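Local coordinates for protein succinylglutamate desuccinylase (Chromobacterium violaceum, PDB 1YW4) that probably hydrolyses N-succinylglutamate to succinate and glutamate, the last step of arginine degradation by the AST pathway, with one zinc ion bound per subunit, at residues S48-C53 with K143-L148; N106-G111 with P120-A125; L180-I185 with N246-D251; Y262-H267 with G322-P327. All coordinates share one frame; numbering follows the deposited sequence.

In the fold
Interactions 1 and 2 belong to the zinc-binding catalytic domain, and their centres are about 17 Å apart. Interaction 1 pairs two strands near the centre of the chain; between these strands in sequence come both halves of interaction 2, and helix 120-137 leads on to strand 143-151. Asn106 and Asp147 pack together beside the metal site, so these two contacts lie close to the zinc, whereas interactions 3 and 4 are structural packing farther out. Interaction 3 follows, its centre about 32 Å from that of interaction 2, where a loop crosses the end of helix 174-181. Interaction 4 comes last, in the barrel-sandwich hybrid domain, its centre about 29 Å from that of interaction 1.

Interaction 1: S48-C53 with K143-L148; sequences SVLLSC and KLHYDL
Paired in register on one face of the parallel strands, Leu50 and His145 both turn CG opposite the backbone N (chi1 171° and 176°), which keeps the side chains alongside each other. The CD2 methyl of Leu50 comes to rest over the centre of the imidazole, 3.6 Å from the His145 ring centroid, a CH-pi contact that covers one ring face. At the ring edge, His145 ND1 donates to Leu50 O over 3.1 Å, approaching from above the carbonyl plane. Leu50 O also accepts from Tyr146 N at 3.0 Å, so two donors grip this one carbonyl, and the imidazole is held by both an edge and a face. Ser52 places OG between its backbone N and carbonyl carbon (chi1 56°), from where it donates to Asp147 OD1 at 2.6 Å, meeting the carboxylate from above its plane. Asp147 OD2 is bonded to NE2 of the zinc ligand His149. Asp147 is thus a second-shell residue behind the zinc, and Ser52 helps to fix its carboxylate from one step further out. Regular parallel backbone bonds carry the pairing from Leu144 N to Ser48 O (2.9 Å) through to Leu148 N and Ser52 O (2.9 Å). On the other face, Leu51 CD2 touches Tyr146 CD2 at the ring edge, 3.8 Å away. Helices 120-137 and 198-205 pack on the Leu50 and His145 face, helix 61-75 lies against Leu51 and Leu148, and strand 83-88 bonds along the far edge of strand 48-53.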
loop_
_atom_site.group_PDB
_atom_site.type_symbol
_atom_site.label_atom_id
_atom_site.label_comp_id
_atom_site.label_asym_id
_atom_site.label_seq_id
_atom_site.Cartn_x
_atom_site.Cartn_y
_atom_site.Cartn_z
ATOM N N SER A 48 -1.644 26.253 -19.292
ATOM C CA SER A 48 -2.755 25.799 -20.114
ATOM C C SER A 48 -3.734 24.981 -19.293
ATOM O O SER A 48 -3.362 23.992 -18.662
ATOM C CB SER A 48 -2.228 24.977 -21.284
ATOM O OG SER A 48 -1.448 25.797 -22.147
ATOM N N VAL A 49 -4.994 25.394 -19.311
ATOM C CA VAL A 49 -6.014 24.714 -18.536
ATOM C C VAL A 49 -7.131 24.134 -19.385
ATOM O O VAL A 49 -7.699 24.822 -20.220
ATOM C CB VAL A 49 -6.603 25.676 -17.477
ATOM C CG1 VAL A 49 -7.745 25.013 -16.728
ATOM C CG2 VAL A 49 -5.502 26.080 -16.493
ATOM N N LEU A 50 -7.418 22.849 -19.178
ATOM C CA LEU A 50 -8.495 22.169 -19.892
ATOM C C LEU A 50 -9.574 21.817 -18.876
ATOM O O LEU A 50 -9.316 21.082 -17.926
ATOM C CB LEU A 50 -7.987 20.881 -20.551
ATOM C CG LEU A 50 -9.072 19.970 -21.150
ATOM C CD1 LEU A 50 -9.886 20.759 -22.159
ATOM C CD2 LEU A 50 -8.439 18.745 -21.814
ATOM N N LEU A 51 -10.769 22.367 -19.054
ATOM C CA LEU A 51 -11.878 22.052 -18.166
ATOM C C LEU A 51 -12.939 21.350 -19.009
ATOM O O LEU A 51 -13.466 21.914 -19.970
ATOM C CB LEU A 51 -12.490 23.315 -17.559
ATOM C CG LEU A 51 -11.587 24.278 -16.763
ATOM C CD1 LEU A 51 -12.447 25.431 -16.236
ATOM C CD2 LEU A 51 -10.908 23.551 -15.614
ATOM N N SER A 52 -13.237 20.111 -18.662
ATOM C CA SER A 52 -14.259 19.393 -19.392
ATOM C C SER A 52 -15.385 19.089 -18.410
ATOM O O SER A 52 -15.143 18.795 -17.237
ATOM C CB SER A 52 -13.683 18.114 -20.009
ATOM O OG SER A 52 -13.089 17.277 -19.036
ATOM N N CYS A 53 -16.620 19.214 -18.883
ATOM C CA CYS A 53 -17.785 18.950 -18.049
ATOM C C CYS A 53 -18.862 18.353 -18.929
ATOM O O CYS A 53 -18.776 18.433 -20.151
ATOM C CB CYS A 53 -18.296 20.244 -17.409
ATOM S SG CYS A 53 -18.712 21.559 -18.569
ATOM N N LYS A 143 0.418 22.138 -17.837
ATOM C CA LYS A 143 -0.681 21.510 -18.568
ATOM C C LYS A 143 -1.625 20.897 -17.527
ATOM O O LYS A 143 -1.317 19.869 -16.922
ATOM C CB LYS A 143 -0.133 20.440 -19.515
ATOM C CG LYS A 143 0.662 21.026 -20.680
ATOM C CD LYS A 143 1.242 19.953 -21.581
ATOM C CE LYS A 143 2.266 19.114 -20.853
ATOM N NZ LYS A 143 3.400 19.948 -20.358
ATOM N N LEU A 144 -2.773 21.540 -17.326
ATOM C CA LEU A 144 -3.739 21.102 -16.326
ATOM C C LEU A 144 -5.112 20.751 -16.894
ATOM O O LEU A 144 -5.697 21.520 -17.651
ATOM C CB LEU A 144 -3.900 22.199 -15.270
ATOM C CG LEU A 144 -2.623 22.700 -14.589
ATOM C CD1 LEU A 144 -2.946 23.930 -13.742
ATOM C CD2 LEU A 144 -2.033 21.601 -13.733
ATOM N N HIS A 145 -5.618 19.592 -16.494
ATOM C CA HIS A 145 -6.913 19.108 -16.944
ATOM C C HIS A 145 -7.784 18.623 -15.790
ATOM O O HIS A 145 -7.408 17.707 -15.065
ATOM C CB HIS A 145 -6.724 17.965 -17.939
ATOM C CG HIS A 145 -8.008 17.337 -18.382
ATOM N ND1 HIS A 145 -9.213 18.006 -18.355
ATOM C CD2 HIS A 145 -8.270 16.113 -18.897
ATOM C CE1 HIS A 145 -10.160 17.221 -18.838
ATOM N NE2 HIS A 145 -9.614 16.068 -19.173
ATOM N N TYR A 146 -8.941 19.247 -15.619
ATOM C CA TYR A 146 -9.860 18.842 -14.572
ATOM C C TYR A 146 -11.144 18.448 -15.273
ATOM O O TYR A 146 -11.801 19.265 -15.928
ATOM C CB TYR A 146 -10.120 19.987 -13.593
ATOM C CG TYR A 146 -8.849 20.529 -12.980
ATOM C CD1 TYR A 146 -8.100 19.765 -12.081
ATOM C CD2 TYR A 146 -8.366 21.782 -13.349
ATOM C CE1 TYR A 146 -6.891 20.239 -11.566
ATOM C CE2 TYR A 146 -7.164 22.269 -12.844
ATOM C CZ TYR A 146 -6.432 21.495 -11.957
ATOM O OH TYR A 146 -5.235 21.972 -11.472
ATOM N N ASP A 147 -11.450 17.161 -15.183
ATOM C CA ASP A 147 -12.657 16.628 -15.777
ATOM C C ASP A 147 -13.635 16.625 -14.600
ATOM O O ASP A 147 -13.480 15.864 -13.645
ATOM C CB ASP A 147 -12.396 15.223 -16.320
ATOM C CG ASP A 147 -13.596 14.655 -17.033
ATOM O OD1 ASP A 147 -14.375 15.468 -17.590
ATOM O OD2 ASP A 147 -13.754 13.414 -17.038
ATOM N N LEU A 148 -14.622 17.512 -14.681
ATOM C CA LEU A 148 -15.620 17.720 -13.633
ATOM C C LEU A 148 -16.860 16.828 -13.704
ATOM O O LEU A 148 -17.554 16.807 -14.710
ATOM C CB LEU A 148 -16.045 19.191 -13.656
ATOM C CG LEU A 148 -14.898 20.185 -13.876
ATOM C CD1 LEU A 148 -15.406 21.633 -13.788
ATOM C CD2 LEU A 148 -13.830 19.938 -12.817
#

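Interaction 2: N106-G111 with P120-A125; sequences NRLFNG and PESVRA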
loop_
_atom_site.group_PDB
_atom_site.type_symbol
_atom_site.label_atom_id
_atom_site.label_comp_id
_atom_site.label_asym_id
_atom_site.label_seq_id
_atom_site.Cartn_x
_atom_site.Cartn_y
_atom_site.Cartn_z
ATOM N N ASN A 106 -17.255 8.235 -20.887
ATOM C CA ASN A 106 -16.032 8.124 -20.114
ATOM C C ASN A 106 -15.497 6.706 -20.071
ATOM O O ASN A 106 -14.716 6.338 -19.194
ATOM C CB ASN A 106 -16.176 8.691 -18.707
ATOM C CG ASN A 106 -14.920 9.436 -18.278
ATOM O OD1 ASN A 106 -14.161 9.900 -19.132
ATOM N ND2 ASN A 106 -14.698 9.563 -16.975
ATOM N N ARG A 107 -15.943 5.912 -21.032
ATOM C CA ARG A 107 -15.466 4.549 -21.190
ATOM C C ARG A 107 -14.995 4.459 -22.645
ATOM O O ARG A 107 -14.587 3.395 -23.108
ATOM C CB ARG A 107 -16.588 3.538 -20.950
ATOM C CG ARG A 107 -17.009 3.375 -19.504
ATOM C CD ARG A 107 -18.031 2.263 -19.384
ATOM N NE ARG A 107 -17.516 1.012 -19.947
ATOM C CZ ARG A 107 -18.270 -0.035 -20.265
ATOM N NH1 ARG A 107 -17.713 -1.128 -20.772
ATOM N NH2 ARG A 107 -19.585 0.016 -20.083
ATOM N N LEU A 108 -15.054 5.581 -23.363
ATOM C CA LEU A 108 -14.647 5.602 -24.771
ATOM C C LEU A 108 -13.354 6.352 -25.094
ATOM O O LEU A 108 -12.974 6.468 -26.266
ATOM C CB LEU A 108 -15.779 6.160 -25.630
ATOM C CG LEU A 108 -17.024 5.271 -25.735
ATOM C CD1 LEU A 108 -18.108 6.018 -26.489
ATOM C CD2 LEU A 108 -16.671 3.959 -26.454
ATOM N N PHE A 109 -12.687 6.871 -24.068
ATOM C CA PHE A 109 -11.428 7.571 -24.272
ATOM C C PHE A 109 -10.263 6.576 -24.245
ATOM O O PHE A 109 -10.469 5.367 -24.107
ATOM C CB PHE A 109 -11.227 8.658 -23.206
ATOM C CG PHE A 109 -12.174 9.822 -23.341
ATOM C CD1 PHE A 109 -13.313 9.910 -22.540
ATOM C CD2 PHE A 109 -11.928 10.827 -24.286
ATOM C CE1 PHE A 109 -14.205 10.982 -22.672
ATOM C CE2 PHE A 109 -12.812 11.904 -24.434
ATOM C CZ PHE A 109 -13.954 11.984 -23.625
ATOM N N ASN A 110 -9.044 7.097 -24.373
ATOM C CA ASN A 110 -7.835 6.272 -24.400
ATOM C C ASN A 110 -7.893 5.350 -25.612
ATOM O O ASN A 110 -7.342 4.250 -25.600
ATOM C CB ASN A 110 -7.695 5.455 -23.107
ATOM C CG ASN A 110 -6.381 4.685 -23.033
ATOM O OD1 ASN A 110 -5.323 5.210 -23.372
ATOM N ND2 ASN A 110 -6.446 3.438 -22.573
ATOM N N GLY A 111 -8.580 5.813 -26.654
ATOM C CA GLY A 111 -8.695 5.048 -27.885
ATOM C C GLY A 111 -9.802 4.011 -27.925
ATOM O O GLY A 111 -10.039 3.406 -28.966
ATOM N N PRO A 120 -22.090 7.630 -32.254
ATOM C CA PRO A 120 -21.806 9.064 -32.327
ATOM C C PRO A 120 -20.959 9.491 -31.126
ATOM O O PRO A 120 -20.125 10.392 -31.232
ATOM C CB PRO A 120 -23.196 9.688 -32.317
ATOM C CG PRO A 120 -24.037 8.633 -32.992
ATOM C CD PRO A 120 -23.537 7.372 -32.343
ATOM N N GLU A 121 -21.166 8.838 -29.981
ATOM C CA GLU A 121 -20.387 9.174 -28.788
ATOM C C GLU A 121 -18.919 8.770 -28.942
ATOM O O GLU A 121 -18.032 9.330 -28.277
ATOM C CB GLU A 121 -21.022 8.545 -27.540
ATOM C CG GLU A 121 -22.110 9.439 -26.942
ATOM C CD GLU A 121 -23.206 8.678 -26.196
ATOM O OE1 GLU A 121 -23.792 9.256 -25.254
ATOM O OE2 GLU A 121 -23.498 7.516 -26.557
ATOM N N SER A 122 -18.660 7.821 -29.840
ATOM C CA SER A 122 -17.295 7.377 -30.108
ATOM C C SER A 122 -16.618 8.394 -31.022
ATOM O O SER A 122 -15.446 8.712 -30.854
ATOM C CB SER A 122 -17.286 5.998 -30.787
ATOM O OG SER A 122 -17.910 5.025 -29.970
ATOM N N VAL A 123 -17.363 8.892 -32.003
ATOM C CA VAL A 123 -16.818 9.893 -32.909
ATOM C C VAL A 123 -16.499 11.155 -32.093
ATOM O O VAL A 123 -15.462 11.789 -32.281
ATOM C CB VAL A 123 -17.828 10.239 -34.028
ATOM C CG1 VAL A 123 -17.270 11.344 -34.931
ATOM C CG2 VAL A 123 -18.119 8.981 -34.864
ATOM N N ARG A 124 -17.402 11.505 -31.184
ATOM C CA ARG A 124 -17.220 12.680 -30.350
ATOM C C ARG A 124 -16.016 12.514 -29.417
ATOM O O ARG A 124 -15.212 13.431 -29.250
ATOM C CB ARG A 124 -18.494 12.931 -29.548
ATOM C CG ARG A 124 -18.378 14.051 -28.536
ATOM C CD ARG A 124 -18.094 15.395 -29.186
ATOM N NE ARG A 124 -18.327 16.451 -28.199
ATOM C CZ ARG A 124 -18.285 17.752 -28.449
ATOM N NH1 ARG A 124 -18.007 18.198 -29.667
ATOM N NH2 ARG A 124 -18.546 18.608 -27.473
ATOM N N ALA A 125 -15.887 11.342 -28.809
ATOM C CA ALA A 125 -14.764 11.081 -27.926
ATOM C C ALA A 125 -13.436 11.266 -28.680
ATOM O O ALA A 125 -12.498 11.878 -28.156
ATOM C CB ALA A 125 -14.858 9.650 -27.361
#
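The loop leading toward helix 120-137 packs back on the first turns of that helix through Leu108 and Phe109, which meet Glu121, Ser122 and Ala125 in a buried, largely apolar contact. Leu108 points at the helix and straddles two of its turns. Its CB lies 4.0 Å from Ala125 CB, while its CD1 reaches the preceding turn, 3.6 Å from Ser122 OG and 4.0 Å from Glu121 CB. Phe109 keeps CG beside its backbone N (chi1 -69°), which brings the outer end of the ring to Ala125; Ala125 CB sits over one ring face, displaced toward the rim, with Phe109 CE2 4.2 Å from it. The ring also meets the helix backbone, Phe109 CE2 lying 3.7 Å from Ala125 O. In the catalytic domain this packing lies near the metal site, the Phe109 side chain about 10 Å from the zinc ion at its nearest atoms. The polar ends are held by other partners: Ser122 OG bonds to His116 O, closing off the intervening loop, and the Glu121 carboxylate takes backbone N-H groups of Gly101, Asn102 and Tyr103. Farther along the helix, Leu128 and Glu129 also touch the Phe109 side chain.

Interaction 3: L180-I185 with N246-D251; sequences LQRCGI and NVPDLD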
loop_
_atom_site.group_PDB
_atom_site.type_symbol
_atom_site.label_atom_id
_atom_site.label_comp_id
_atom_site.label_asym_id
_atom_site.label_seq_id
_atom_site.Cartn_x
_atom_site.Cartn_y
_atom_site.Cartn_z
ATOM N N LEU A 180 -5.790 20.630 -4.766
ATOM C CA LEU A 180 -7.040 19.897 -4.659
ATOM C C LEU A 180 -7.528 19.931 -3.215
ATOM O O LEU A 180 -8.706 20.195 -2.951
ATOM C CB LEU A 180 -6.846 18.446 -5.111
ATOM C CG LEU A 180 -6.540 18.256 -6.599
ATOM C CD1 LEU A 180 -6.208 16.795 -6.880
ATOM C CD2 LEU A 180 -7.741 18.706 -7.424
ATOM N N GLN A 181 -6.613 19.678 -2.284
ATOM C CA GLN A 181 -6.943 19.678 -0.862
ATOM C C GLN A 181 -7.563 21.015 -0.474
ATOM O O GLN A 181 -8.689 21.065 0.019
ATOM C CB GLN A 181 -5.689 19.434 -0.018
ATOM C CG GLN A 181 -5.977 19.198 1.454
ATOM C CD GLN A 181 -4.715 19.109 2.283
ATOM O OE1 GLN A 181 -4.715 18.532 3.371
ATOM N NE2 GLN A 181 -3.633 19.691 1.779
ATOM N N ARG A 182 -6.822 22.096 -0.689
ATOM C CA ARG A 182 -7.331 23.421 -0.370
ATOM C C ARG A 182 -8.260 23.870 -1.492
ATOM O O ARG A 182 -8.091 24.941 -2.072
ATOM C CB ARG A 182 -6.179 24.419 -0.193
ATOM C CG ARG A 182 -5.560 24.416 1.205
ATOM C CD ARG A 182 -4.733 23.163 1.470
ATOM N NE ARG A 182 -4.550 22.897 2.899
ATOM C CZ ARG A 182 -3.953 23.718 3.761
ATOM N NH1 ARG A 182 -3.468 24.885 3.356
ATOM N NH2 ARG A 182 -3.839 23.369 5.037
ATOM N N CYS A 183 -9.239 23.026 -1.794
ATOM C CA CYS A 183 -10.213 23.300 -2.839
ATOM C C CYS A 183 -11.535 22.650 -2.455
ATOM O O CYS A 183 -12.602 23.036 -2.939
ATOM C CB CYS A 183 -9.721 22.724 -4.164
ATOM S SG CYS A 183 -10.958 22.635 -5.455
ATOM N N GLY A 184 -11.451 21.652 -1.583
ATOM C CA GLY A 184 -12.638 20.952 -1.140
ATOM C C GLY A 184 -12.494 19.446 -1.229
ATOM O O GLY A 184 -13.179 18.716 -0.516
ATOM N N ILE A 185 -11.613 18.971 -2.108
ATOM C CA ILE A 185 -11.405 17.536 -2.258
ATOM C C ILE A 185 -11.042 16.973 -0.889
ATOM O O ILE A 185 -10.158 17.497 -0.213
ATOM C CB ILE A 185 -10.262 17.234 -3.250
ATOM C CG1 ILE A 185 -10.533 17.937 -4.585
ATOM C CG2 ILE A 185 -10.141 15.737 -3.461
ATOM C CD1 ILE A 185 -11.863 17.550 -5.224
ATOM N N ASN A 246 0.848 30.713 -5.227
ATOM C CA ASN A 246 1.374 29.480 -4.654
ATOM C C ASN A 246 0.292 28.744 -3.871
ATOM O O ASN A 246 -0.682 29.346 -3.422
ATOM C CB ASN A 246 2.552 29.775 -3.722
ATOM C CG ASN A 246 2.107 30.324 -2.385
ATOM O OD1 ASN A 246 1.537 31.413 -2.308
ATOM N ND2 ASN A 246 2.355 29.566 -1.321
ATOM N N VAL A 247 0.471 27.436 -3.715
ATOM C CA VAL A 247 -0.476 26.609 -2.978
ATOM C C VAL A 247 0.074 26.412 -1.565
ATOM O O VAL A 247 1.263 26.151 -1.395
ATOM C CB VAL A 247 -0.650 25.230 -3.656
ATOM C CG1 VAL A 247 -1.730 24.427 -2.944
ATOM C CG2 VAL A 247 -1.001 25.412 -5.127
ATOM N N PRO A 248 -0.787 26.538 -0.538
ATOM C CA PRO A 248 -0.398 26.380 0.868
ATOM C C PRO A 248 0.056 24.973 1.242
ATOM O O PRO A 248 -0.510 24.343 2.135
ATOM C CB PRO A 248 -1.659 26.801 1.620
ATOM C CG PRO A 248 -2.747 26.372 0.692
ATOM C CD PRO A 248 -2.224 26.843 -0.643
ATOM N N ASP A 249 1.085 24.495 0.550
ATOM C CA ASP A 249 1.648 23.172 0.786
ATOM C C ASP A 249 0.576 22.085 0.829
ATOM O O ASP A 249 -0.603 22.352 0.590
ATOM C CB ASP A 249 2.444 23.169 2.090
ATOM C CG ASP A 249 3.492 22.078 2.125
ATOM O OD1 ASP A 249 4.187 21.955 3.154
ATOM O OD2 ASP A 249 3.624 21.347 1.119
ATOM N N LEU A 250 0.990 20.860 1.134
ATOM C CA LEU A 250 0.067 19.730 1.190
ATOM C C LEU A 250 0.301 18.850 2.412
ATOM O O LEU A 250 1.298 18.132 2.490
ATOM C CB LEU A 250 0.197 18.890 -0.091
ATOM C CG LEU A 250 -0.596 17.588 -0.288
ATOM C CD1 LEU A 250 0.135 16.430 0.347
ATOM C CD2 LEU A 250 -1.995 17.736 0.279
ATOM N N ASP A 251 -0.621 18.913 3.366
ATOM C CA ASP A 251 -0.522 18.105 4.576
ATOM C C ASP A 251 -1.168 16.753 4.303
ATOM O O ASP A 251 -2.357 16.554 4.558
ATOM C CB ASP A 251 -1.227 18.799 5.744
ATOM C CG ASP A 251 -1.221 17.960 7.009
ATOM O OD1 ASP A 251 -0.137 17.461 7.390
ATOM O OD2 ASP A 251 -2.297 17.805 7.626
#
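Arg182 and Pro248 lie alongside each other, their side chains running in opposite senses, each at the centre of an inverse gamma turn, where the end of helix 174-181 meets the loop that precedes strand 257-265. Both the aliphatic chain and the guanidinium edge pack on the proline: Arg182 CG lies 3.5 Å and Arg182 NH1 3.1 Å from Pro248 CG. A bend at chi2 (72°) folds the chain back, bringing NH1 up to the proline ring near the guanidinium plane. Beside this pair, Gln181 extends from the last helical turn and crosses the side chain of Leu250 at a slant, with Gln181 CB 4.1 Å from Leu250 CD2. The leucine has CG opposite its own N (chi1 177°); this brings CD2 back to the helix, and the side chain also touches Leu177 and Ala178. Leu255 adds to the cover of Leu250, and Lys254 touches Gln181. Arg182, Pro248 and Asp251 lie at the exposed side of the contact, which is plain packing away from the zinc site. The turns that present the side chains are tight. Asp249 N bonds to Val247 O at 2.6 Å across Pro248, and Leu250 N donates weakly to Asp249 OD2 over 2.7 Å.

Interaction 4: Y262-H267 with G322-P327; sequences YDLVKH and GIVVEP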
loop_
_atom_site.group_PDB
_atom_site.type_symbol
_atom_site.label_atom_id
_atom_site.label_comp_id
_atom_site.label_asym_id
_atom_site.label_seq_id
_atom_site.Cartn_x
_atom_site.Cartn_y
_atom_site.Cartn_z
ATOM N N TYR A 262 -8.755 -5.070 -4.727
ATOM C CA TYR A 262 -9.256 -6.174 -5.543
ATOM C C TYR A 262 -10.709 -5.909 -5.943
ATOM O O TYR A 262 -11.418 -5.159 -5.268
ATOM C CB TYR A 262 -9.173 -7.507 -4.785
ATOM C CG TYR A 262 -10.042 -7.587 -3.544
ATOM C CD1 TYR A 262 -9.576 -7.121 -2.313
ATOM C CD2 TYR A 262 -11.328 -8.135 -3.601
ATOM C CE1 TYR A 262 -10.366 -7.198 -1.166
ATOM C CE2 TYR A 262 -12.129 -8.216 -2.460
ATOM C CZ TYR A 262 -11.637 -7.746 -1.244
ATOM O OH TYR A 262 -12.410 -7.825 -0.106
ATOM N N ASP A 263 -11.149 -6.523 -7.037
ATOM C CA ASP A 263 -12.520 -6.339 -7.502
ATOM C C ASP A 263 -13.418 -7.466 -7.014
ATOM O O ASP A 263 -12.970 -8.599 -6.819
ATOM C CB ASP A 263 -12.580 -6.288 -9.030
ATOM C CG ASP A 263 -11.681 -5.226 -9.617
ATOM O OD1 ASP A 263 -11.607 -4.119 -9.045
ATOM O OD2 ASP A 263 -11.057 -5.494 -10.662
ATOM N N LEU A 264 -14.692 -7.147 -6.814
ATOM C CA LEU A 264 -15.669 -8.131 -6.365
ATOM C C LEU A 264 -16.255 -8.819 -7.587
ATOM O O LEU A 264 -17.300 -8.411 -8.090
ATOM C CB LEU A 264 -16.789 -7.444 -5.581
ATOM C CG LEU A 264 -16.398 -6.811 -4.246
ATOM C CD1 LEU A 264 -17.551 -5.983 -3.714
ATOM C CD2 LEU A 264 -16.014 -7.912 -3.261
ATOM N N VAL A 265 -15.574 -9.856 -8.066
ATOM C CA VAL A 265 -16.026 -10.600 -9.236
ATOM C C VAL A 265 -17.359 -11.286 -8.944
ATOM O O VAL A 265 -17.482 -12.035 -7.977
ATOM C CB VAL A 265 -14.987 -11.674 -9.652
ATOM C CG1 VAL A 265 -15.457 -12.399 -10.905
ATOM C CG2 VAL A 265 -13.632 -11.028 -9.886
ATOM N N LYS A 266 -18.360 -11.025 -9.776
ATOM C CA LYS A 266 -19.667 -11.634 -9.580
ATOM C C LYS A 266 -19.971 -12.775 -10.549
ATOM O O LYS A 266 -19.694 -12.691 -11.747
ATOM C CB LYS A 266 -20.767 -10.569 -9.666
ATOM C CG LYS A 266 -21.241 -10.048 -8.306
ATOM C CD LYS A 266 -20.088 -9.541 -7.441
ATOM C CE LYS A 266 -20.590 -8.948 -6.128
ATOM N NZ LYS A 266 -21.297 -9.949 -5.283
ATOM N N HIS A 267 -20.537 -13.844 -10.001
ATOM C CA HIS A 267 -20.919 -15.021 -10.768
ATOM C C HIS A 267 -22.113 -15.696 -10.093
ATOM O O HIS A 267 -22.202 -15.735 -8.863
ATOM C CB HIS A 267 -19.738 -15.995 -10.877
ATOM C CG HIS A 267 -18.837 -15.993 -9.681
ATOM N ND1 HIS A 267 -19.279 -16.308 -8.413
ATOM C CD2 HIS A 267 -17.520 -15.698 -9.558
ATOM C CE1 HIS A 267 -18.272 -16.206 -7.563
ATOM N NE2 HIS A 267 -17.195 -15.837 -8.232
ATOM N N GLY A 322 -18.226 -4.172 -8.063
ATOM C CA GLY A 322 -17.739 -3.252 -7.056
ATOM C C GLY A 322 -16.250 -3.410 -6.844
ATOM O O GLY A 322 -15.658 -4.410 -7.251
ATOM N N ILE A 323 -15.638 -2.417 -6.208
ATOM C CA ILE A 323 -14.211 -2.461 -5.945
ATOM C C ILE A 323 -13.878 -2.149 -4.489
ATOM O O ILE A 323 -14.397 -1.194 -3.904
ATOM C CB ILE A 323 -13.438 -1.477 -6.850
ATOM C CG1 ILE A 323 -13.947 -0.053 -6.637
ATOM C CG2 ILE A 323 -13.595 -1.878 -8.311
ATOM C CD1 ILE A 323 -13.188 0.993 -7.441
ATOM N N VAL A 324 -13.020 -2.978 -3.907
ATOM C CA VAL A 324 -12.585 -2.793 -2.535
ATOM C C VAL A 324 -11.270 -2.025 -2.581
ATOM O O VAL A 324 -10.293 -2.476 -3.189
ATOM C CB VAL A 324 -12.382 -4.149 -1.824
ATOM C CG1 VAL A 324 -11.811 -3.931 -0.429
ATOM C CG2 VAL A 324 -13.714 -4.890 -1.735
ATOM N N VAL A 325 -11.257 -0.850 -1.963
ATOM C CA VAL A 325 -10.058 -0.025 -1.936
ATOM C C VAL A 325 -9.412 -0.078 -0.557
ATOM O O VAL A 325 -10.060 -0.432 0.429
ATOM C CB VAL A 325 -10.376 1.456 -2.269
ATOM C CG1 VAL A 325 -10.941 1.569 -3.676
ATOM C CG2 VAL A 325 -11.364 2.017 -1.251
ATOM N N GLU A 326 -8.130 0.279 -0.510
ATOM C CA GLU A 326 -7.345 0.307 0.722
ATOM C C GLU A 326 -6.510 1.583 0.754
ATOM O O GLU A 326 -6.220 2.174 -0.285
ATOM C CB GLU A 326 -6.406 -0.899 0.777
ATOM C CG GLU A 326 -5.432 -0.945 -0.392
ATOM C CD GLU A 326 -4.460 -2.100 -0.308
ATOM O OE1 GLU A 326 -3.603 -2.199 -1.204
ATOM O OE2 GLU A 326 -4.553 -2.900 0.645
ATOM N N PRO A 327 -6.103 2.018 1.953
ATOM C CA PRO A 327 -5.294 3.230 2.111
ATOM C C PRO A 327 -4.039 3.182 1.239
ATOM O O PRO A 327 -3.445 2.121 1.048
ATOM C CB PRO A 327 -4.957 3.226 3.604
ATOM C CG PRO A 327 -6.162 2.562 4.221
ATOM C CD PRO A 327 -6.415 1.415 3.263
#
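Tyr262 and Val324 face each other as an antiparallel hydrogen-bonded pair. Val324 N donates to Tyr262 O at 3.0 Å, whereas the return bond from Tyr262 N to Val324 O is weak at 3.4 Å. Two residues on, Leu264 N gives a nearly straight bond to Gly322 O (2.9 Å, 177° at the hydrogen), with Asp263 and Ile323 as the non-hydrogen-bonded pair between. Apolar contacts gather on the face that carries Tyr262 and Val324. The tyrosine holds CG between its backbone N and carbonyl carbon (chi1 64°), which lays the ring across the valine: Val324 CB stands 3.9 Å from the Tyr262 ring centroid, over the face and displaced toward the rim, in a CH-pi contact. The two valine methyls spread beneath the outer half of the ring, CG1 next to Tyr262 CE1 and CG2 only 3.6 Å from Tyr262 CZ. These strands, 257-265 and 320-328, belong to the barrel-sandwich hybrid domain, where strand 307-309 adds on beyond Ile323 and Val325. Leu264 crosses Val324 at about a right angle, with Leu264 CD2 4.1 Å from Val324 CG2; Ile291 from a loop lies against both Tyr262 and Leu264. On the opposite face a polar group meets an apolar one, Asp263 and Ile323 running side by side with Asp263 OD1 3.1 Å from Ile323 CG2. Arg320 of the same strand as Ile323 also touches the Asp263 side chain.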